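PDB 2O6T: thioesterase from Pseudomonas aeruginosa, which probably hydrolyses fatty acyl-CoA thioesters, as a hot-dog-fold member of the 4-hydroxybenzoyl-CoA thioesterase family. Local coordinates for residues A[86-91]-A[142-147]; A[80-85]-A[104-109]. All coordinates share one frame; numbering follows the deposited sequence. Where two conformers were deposited one is given.

How the interactions relate
The two contacts illustrate how one long strand can be secured at both ends by different means. Residues 80-85 lead into strand 84-93, and interaction 2 pairs its start with the end of strand 97-106, the other arm of the same beta hairpin. Further along the strand, interaction 1 joins residues 86-91 to the loop that follows the last helix, 135-142, close to the C-terminal end of the chain. The centres lie about 20 Å apart, yet the contacts touch where Met86 packs on Leu104. The segments come in the order 80-85, 86-91, 104-109, 142-147; strand 84-93 thus pairs with its hairpin partner near its start and receives the C-terminal loop farther along.

Interaction 1 (A[86-91]-A[142-147]); sequences MGLRVA and AALQSS
Leu144 and Val90 meet through both backbone and side chain, and Leu144 is the side chain to follow outward. Its CB sits 3.9 Å from CG2 of Val90, the two side chains crossing at about a right angle. CG is turned away from its own carbonyl carbon and lies beside the backbone N (chi1 -61°), which carries the branch back along the strand toward Leu88. There CD1 of Leu144 comes 3.7 Å from CD2 of Leu88, again at about a right angle, while Leu15, His16 and, from helix 35-52, Tyr49 also touch the leucine, so that it is buried.

One backbone hydrogen bond links the segments: Val90 N gives its hydrogen to Leu144 O at 3.1 Å. It is nearly straight at the hydrogen (170°), but the donor stands well above the carbonyl plane. One residue further on, Gln145 CA makes a CA-H...O contact of 3.5 Å with Val90 O, and CG1 of Val90 rests 3.7 Å from CG of Gln145. The type I turn from Ala142 to Gln145, closed by Gln145 N on Ala142 O, brings the chain round from helix 135-142 to this position.

Arg89 takes part through its CB, 3.7 Å from Leu144 O, while its guanidinium forms a salt bridge with Glu101 on the neighbouring strand. The chemistry implies that the buried Leu144 and the one backbone bond fix the loop on the strand, whereas Arg89 lends it only CB, its charge being paired with Glu101 instead.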
loop_
_atom_site.group_PDB
_atom_site.type_symbol
_atom_site.label_atom_id
_atom_site.label_comp_id
_atom_site.label_asym_id
_atom_site.label_seq_id
_atom_site.Cartn_x
_atom_site.Cartn_y
_atom_site.Cartn_z
ATOM N N MET A 86 -10.846 14.475 5.813
ATOM C CA MET A 86 -9.756 15.347 5.461
ATOM C C MET A 86 -10.261 16.720 5.256
ATOM O O MET A 86 -11.236 16.892 4.536
ATOM C CB MET A 86 -9.083 14.917 4.177
ATOM C CG MET A 86 -8.545 13.480 4.212
ATOM S SD MET A 86 -7.360 13.294 5.569
ATOM C CE MET A 86 -6.164 14.567 5.060
ATOM N N GLY A 87 -9.579 17.693 5.878
ATOM C CA GLY A 87 -9.757 19.103 5.588
ATOM C C GLY A 87 -8.797 19.537 4.508
ATOM O O GLY A 87 -7.619 19.184 4.517
ATOM N N LEU A 88 -9.322 20.318 3.564
ATOM C CA LEU A 88 -8.526 20.863 2.474
ATOM C C LEU A 88 -8.714 22.380 2.252
ATOM O O LEU A 88 -9.828 22.933 2.345
ATOM C CB LEU A 88 -8.822 20.083 1.210
ATOM C CG LEU A 88 -8.332 20.640 -0.120
ATOM C CD1 LEU A 88 -6.828 20.614 -0.197
ATOM C CD2 LEU A 88 -8.959 19.766 -1.233
ATOM N N ARG A 89 -7.597 23.047 2.004
ATOM C CA ARG A 89 -7.613 24.434 1.470
ATOM C C ARG A 89 -6.384 24.635 0.590
ATOM O O ARG A 89 -5.396 23.835 0.637
ATOM C CB ARG A 89 -7.639 25.524 2.572
ATOM C CG ARG A 89 -6.329 25.661 3.198
ATOM C CD ARG A 89 -6.408 26.329 4.510
ATOM N NE ARG A 89 -5.341 27.310 4.551
ATOM C CZ ARG A 89 -4.300 27.281 5.378
ATOM N NH1 ARG A 89 -4.188 26.324 6.315
ATOM N NH2 ARG A 89 -3.389 28.258 5.276
ATOM N N VAL A 90 -6.454 25.714 -0.187
ATOM C CA VAL A 90 -5.350 26.111 -1.035
ATOM C C VAL A 90 -4.641 27.313 -0.415
ATOM O O VAL A 90 -5.252 28.376 -0.271
ATOM C CB VAL A 90 -5.841 26.383 -2.474
ATOM C CG1 VAL A 90 -4.886 27.314 -3.203
ATOM C CG2 VAL A 90 -5.960 25.077 -3.214
ATOM N N ALA A 91 -3.378 27.138 -0.034
ATOM C CA ALA A 91 -2.588 28.262 0.474
ATOM C C ALA A 91 -2.018 29.200 -0.570
ATOM O O ALA A 91 -1.923 30.374 -0.315
ATOM C CB ALA A 91 -1.492 27.806 1.424
ATOM N N ALA A 142 -9.377 28.104 -7.018
ATOM C CA ALA A 142 -9.574 29.485 -6.525
ATOM C C ALA A 142 -10.658 29.476 -5.451
ATOM O O ALA A 142 -10.611 30.266 -4.501
ATOM C CB ALA A 142 -9.925 30.448 -7.647
ATOM N N ALA A 143 -11.597 28.551 -5.578
ATOM C CA ALA A 143 -12.666 28.445 -4.604
ATOM C C ALA A 143 -12.179 27.912 -3.237
ATOM O O ALA A 143 -12.928 28.009 -2.235
ATOM C CB ALA A 143 -13.827 27.613 -5.156
ATOM N N LEU A 144 -10.942 27.382 -3.190
ATOM C CA LEU A 144 -10.345 26.939 -1.929
ATOM C C LEU A 144 -9.347 27.934 -1.320
ATOM O O LEU A 144 -8.820 27.700 -0.230
ATOM C CB LEU A 144 -9.690 25.574 -2.060
ATOM C CG LEU A 144 -10.561 24.372 -2.446
ATOM C CD1 LEU A 144 -9.691 23.148 -2.616
ATOM C CD2 LEU A 144 -11.756 24.094 -1.463
ATOM N N GLN A 145 -9.054 29.038 -2.000
ATOM C CA GLN A 145 -8.136 29.985 -1.365
ATOM C C GLN A 145 -8.872 30.600 -0.214
ATOM O O GLN A 145 -10.009 31.051 -0.367
ATOM C CB GLN A 145 -7.609 31.074 -2.297
ATOM C CG GLN A 145 -6.451 30.637 -3.218
ATOM C CD GLN A 145 -6.083 31.734 -4.233
ATOM O OE1 GLN A 145 -6.924 32.104 -5.079
ATOM N NE2 GLN A 145 -4.837 32.271 -4.146
ATOM N N SER A 146 -8.253 30.539 0.963
ATOM C CA SER A 146 -8.839 31.143 2.158
ATOM C C SER A 146 -9.160 32.605 1.800
ATOM O O SER A 146 -8.256 33.453 1.738
ATOM C CB SER A 146 -7.881 31.031 3.353
ATOM O OG SER A 146 -6.963 32.111 3.341
ATOM N N SER A 147 -10.448 32.823 1.505
ATOM C CA SER A 147 -11.072 34.080 1.044
ATOM C C SER A 147 -10.149 35.215 0.532
ATOM O O SER A 147 -9.471 35.068 -0.500
ATOM C CB SER A 147 -12.017 34.601 2.137
ATOM O OG SER A 147 -11.275 34.973 3.294
#

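Interaction 2 (A[80-85]-A[104-109]); sequences FPQRIE and LFLEGQ
Arg83 and Glu107 run side by side and point the same way, an arrangement that sets the arginine side-on to the acid. NE of Arg83 lies 2.9 Å from Glu107 OE2, and NH2 of Arg83 reaches the same oxygen at 3.0 Å, so two nitrogens grip one atom in a salt bridge. The guanidinium and carboxylate planes stand 80° apart. OE2 offers its syn lone pair to NH2, whereas NE comes from above the carboxylate plane. Both bonds are clearly bent at the hydrogen, as a shared acceptor would suggest.

The main chains of the same two residues are also joined: Glu107 N donates to Arg83 O at 2.9 Å. Next along the hairpin, Ile84 and Leu106 form a non-hydrogen-bonded antiparallel pair, and Glu85 and Phe105 a hydrogen-bonded one, its two N-H groups each serving the partner's carbonyl. These are the paired arms of hairpin 84-93 and 97-106 in the sheet that, in a hot-dog fold, wraps the long central helix, here 35-52. Facing that helix, Ile84 and Leu104 pack at a slant, with CG2 of Ile84 3.9 Å from CD2 of Leu104. Both touch Phe41 of the helix.

Glu85 and Phe105 share the other face, along with Phe17. The phenylalanine ring leads away from Glu85, and Glu85 O lies at its edge, in plane, 3.7 Å from CD1 of Phe105. With CG of Glu85 anti to the backbone N (chi1 -159°), the extended chain takes OE1 of Glu85 to a salt bridge with Arg11. Gln82 instead lays its amide against Leu106, where NE2 of Gln82 stands 3.7 Å from CD2 of Leu106, while its OE1 accepts from Ala79 N.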
loop_
_atom_site.group_PDB
_atom_site.type_symbol
_atom_site.label_atom_id
_atom_site.label_comp_id
_atom_site.label_asym_id
_atom_site.label_seq_id
_atom_site.Cartn_x
_atom_site.Cartn_y
_atom_site.Cartn_z
ATOM N N PHE A 80 -7.594 2.302 12.269
ATOM C CA PHE A 80 -8.672 1.495 11.720
ATOM C C PHE A 80 -9.343 0.852 12.901
ATOM O O PHE A 80 -8.665 0.409 13.832
ATOM C CB PHE A 80 -8.132 0.433 10.750
ATOM C CG PHE A 80 -9.114 -0.671 10.437
ATOM C CD1 PHE A 80 -9.952 -0.572 9.329
ATOM C CD2 PHE A 80 -9.197 -1.793 11.250
ATOM C CE1 PHE A 80 -10.838 -1.555 9.021
ATOM C CE2 PHE A 80 -10.107 -2.796 10.987
ATOM C CZ PHE A 80 -10.953 -2.714 9.872
ATOM N N PRO A 81 -10.663 0.766 12.888
ATOM C CA PRO A 81 -11.665 1.197 11.897
ATOM C C PRO A 81 -12.313 2.560 12.188
ATOM O O PRO A 81 -13.480 2.777 11.829
ATOM C CB PRO A 81 -12.735 0.089 12.003
ATOM C CG PRO A 81 -12.759 -0.244 13.455
ATOM C CD PRO A 81 -11.297 -0.006 13.986
ATOM N N GLN A 82 -11.566 3.467 12.812
ATOM C CA GLN A 82 -12.088 4.809 13.139
ATOM C C GLN A 82 -12.480 5.537 11.879
ATOM O O GLN A 82 -11.921 5.272 10.810
ATOM C CB GLN A 82 -11.073 5.630 13.943
ATOM C CG GLN A 82 -10.956 5.230 15.412
ATOM C CD GLN A 82 -9.920 6.074 16.227
ATOM O OE1 GLN A 82 -8.710 6.105 15.938
ATOM N NE2 GLN A 82 -10.408 6.722 17.266
ATOM N N ARG A 83 -13.457 6.426 11.987
ATOM C CA ARG A 83 -13.888 7.239 10.845
ATOM C C ARG A 83 -13.218 8.604 10.817
ATOM O O ARG A 83 -13.264 9.358 11.821
ATOM C CB ARG A 83 -15.375 7.416 10.884
ATOM C CG ARG A 83 -16.082 6.182 10.355
ATOM C CD ARG A 83 -17.509 6.078 10.915
ATOM N NE ARG A 83 -18.437 7.074 10.333
ATOM C CZ ARG A 83 -18.987 6.995 9.114
ATOM N NH1 ARG A 83 -18.699 5.991 8.288
ATOM N NH2 ARG A 83 -19.844 7.932 8.715
ATOM N N ILE A 84 -12.608 8.918 9.675
ATOM C CA ILE A 84 -11.817 10.105 9.536
ATOM C C ILE A 84 -12.267 10.956 8.364
ATOM O O ILE A 84 -12.998 10.475 7.488
ATOM C CB ILE A 84 -10.320 9.796 9.330
ATOM C CG1 ILE A 84 -10.085 9.229 7.950
ATOM C CG2 ILE A 84 -9.761 8.908 10.431
ATOM C CD1 ILE A 84 -8.701 8.831 7.765
ATOM N N GLU A 85 -11.749 12.196 8.339
ATOM C CA GLU A 85 -12.195 13.237 7.428
ATOM C C GLU A 85 -11.055 14.197 7.087
ATOM O O GLU A 85 -10.383 14.705 7.983
ATOM C CB GLU A 85 -13.258 14.022 8.150
ATOM C CG GLU A 85 -14.160 14.778 7.271
ATOM C CD GLU A 85 -15.241 15.491 8.065
ATOM O OE1 GLU A 85 -14.992 15.753 9.270
ATOM O OE2 GLU A 85 -16.314 15.772 7.473
ATOM N N LEU A 104 -6.153 15.987 8.892
ATOM C CA LEU A 104 -6.999 14.857 9.143
ATOM C C LEU A 104 -7.707 15.048 10.484
ATOM O O LEU A 104 -7.078 15.424 11.506
ATOM C CB LEU A 104 -6.161 13.612 9.186
ATOM C CG LEU A 104 -6.998 12.310 9.317
ATOM C CD1 LEU A 104 -6.406 11.151 8.538
ATOM C CD2 LEU A 104 -7.232 11.907 10.762
ATOM N N PHE A 105 -9.013 14.785 10.483
ATOM C CA PHE A 105 -9.838 14.856 11.688
ATOM C C PHE A 105 -10.538 13.511 11.945
ATOM O O PHE A 105 -10.795 12.744 11.000
ATOM C CB PHE A 105 -10.869 15.958 11.499
ATOM C CG PHE A 105 -10.267 17.297 11.291
ATOM C CD1 PHE A 105 -9.912 17.722 10.015
ATOM C CD2 PHE A 105 -10.017 18.129 12.367
ATOM C CE1 PHE A 105 -9.337 19.017 9.810
ATOM C CE2 PHE A 105 -9.424 19.407 12.181
ATOM C CZ PHE A 105 -9.080 19.846 10.898
ATOM N N LEU A 106 -10.822 13.192 13.196
ATOM C CA LEU A 106 -11.800 12.171 13.493
ATOM C C LEU A 106 -13.102 12.806 13.125
ATOM O O LEU A 106 -13.384 13.893 13.579
ATOM C CB LEU A 106 -11.790 11.876 14.967
ATOM C CG LEU A 106 -10.852 10.776 15.421
ATOM C CD1 LEU A 106 -10.704 10.770 16.916
ATOM C CD2 LEU A 106 -11.500 9.475 15.012
ATOM N N GLU A 107 -13.896 12.181 12.278
ATOM C CA GLU A 107 -15.117 12.832 11.786
ATOM C C GLU A 107 -16.031 13.319 12.938
ATOM O O GLU A 107 -16.766 14.345 12.792
ATOM C CB GLU A 107 -15.848 11.924 10.802
ATOM C CG GLU A 107 -17.371 11.920 10.877
ATOM C CD GLU A 107 -17.975 10.801 9.995
ATOM O OE1 GLU A 107 -17.610 10.746 8.767
ATOM O OE2 GLU A 107 -18.782 9.982 10.554
ATOM N N GLY A 108 -15.946 12.628 14.091
ATOM C CA GLY A 108 -16.595 13.103 15.321
ATOM C C GLY A 108 -15.944 14.232 16.142
ATOM O O GLY A 108 -16.442 14.575 17.234
ATOM N N GLN A 109 -14.883 14.838 15.604
ATOM C CA GLN A 109 -13.999 15.688 16.402
ATOM C C GLN A 109 -13.548 16.976 15.685
ATOM O O GLN A 109 -13.765 17.152 14.463
ATOM C CB GLN A 109 -12.795 14.854 16.889
ATOM C CG GLN A 109 -12.335 15.086 18.347
ATOM C CD GLN A 109 -11.208 14.127 18.778
ATOM O OE1 GLN A 109 -10.331 13.783 17.983
ATOM N NE2 GLN A 109 -11.232 13.707 20.049
#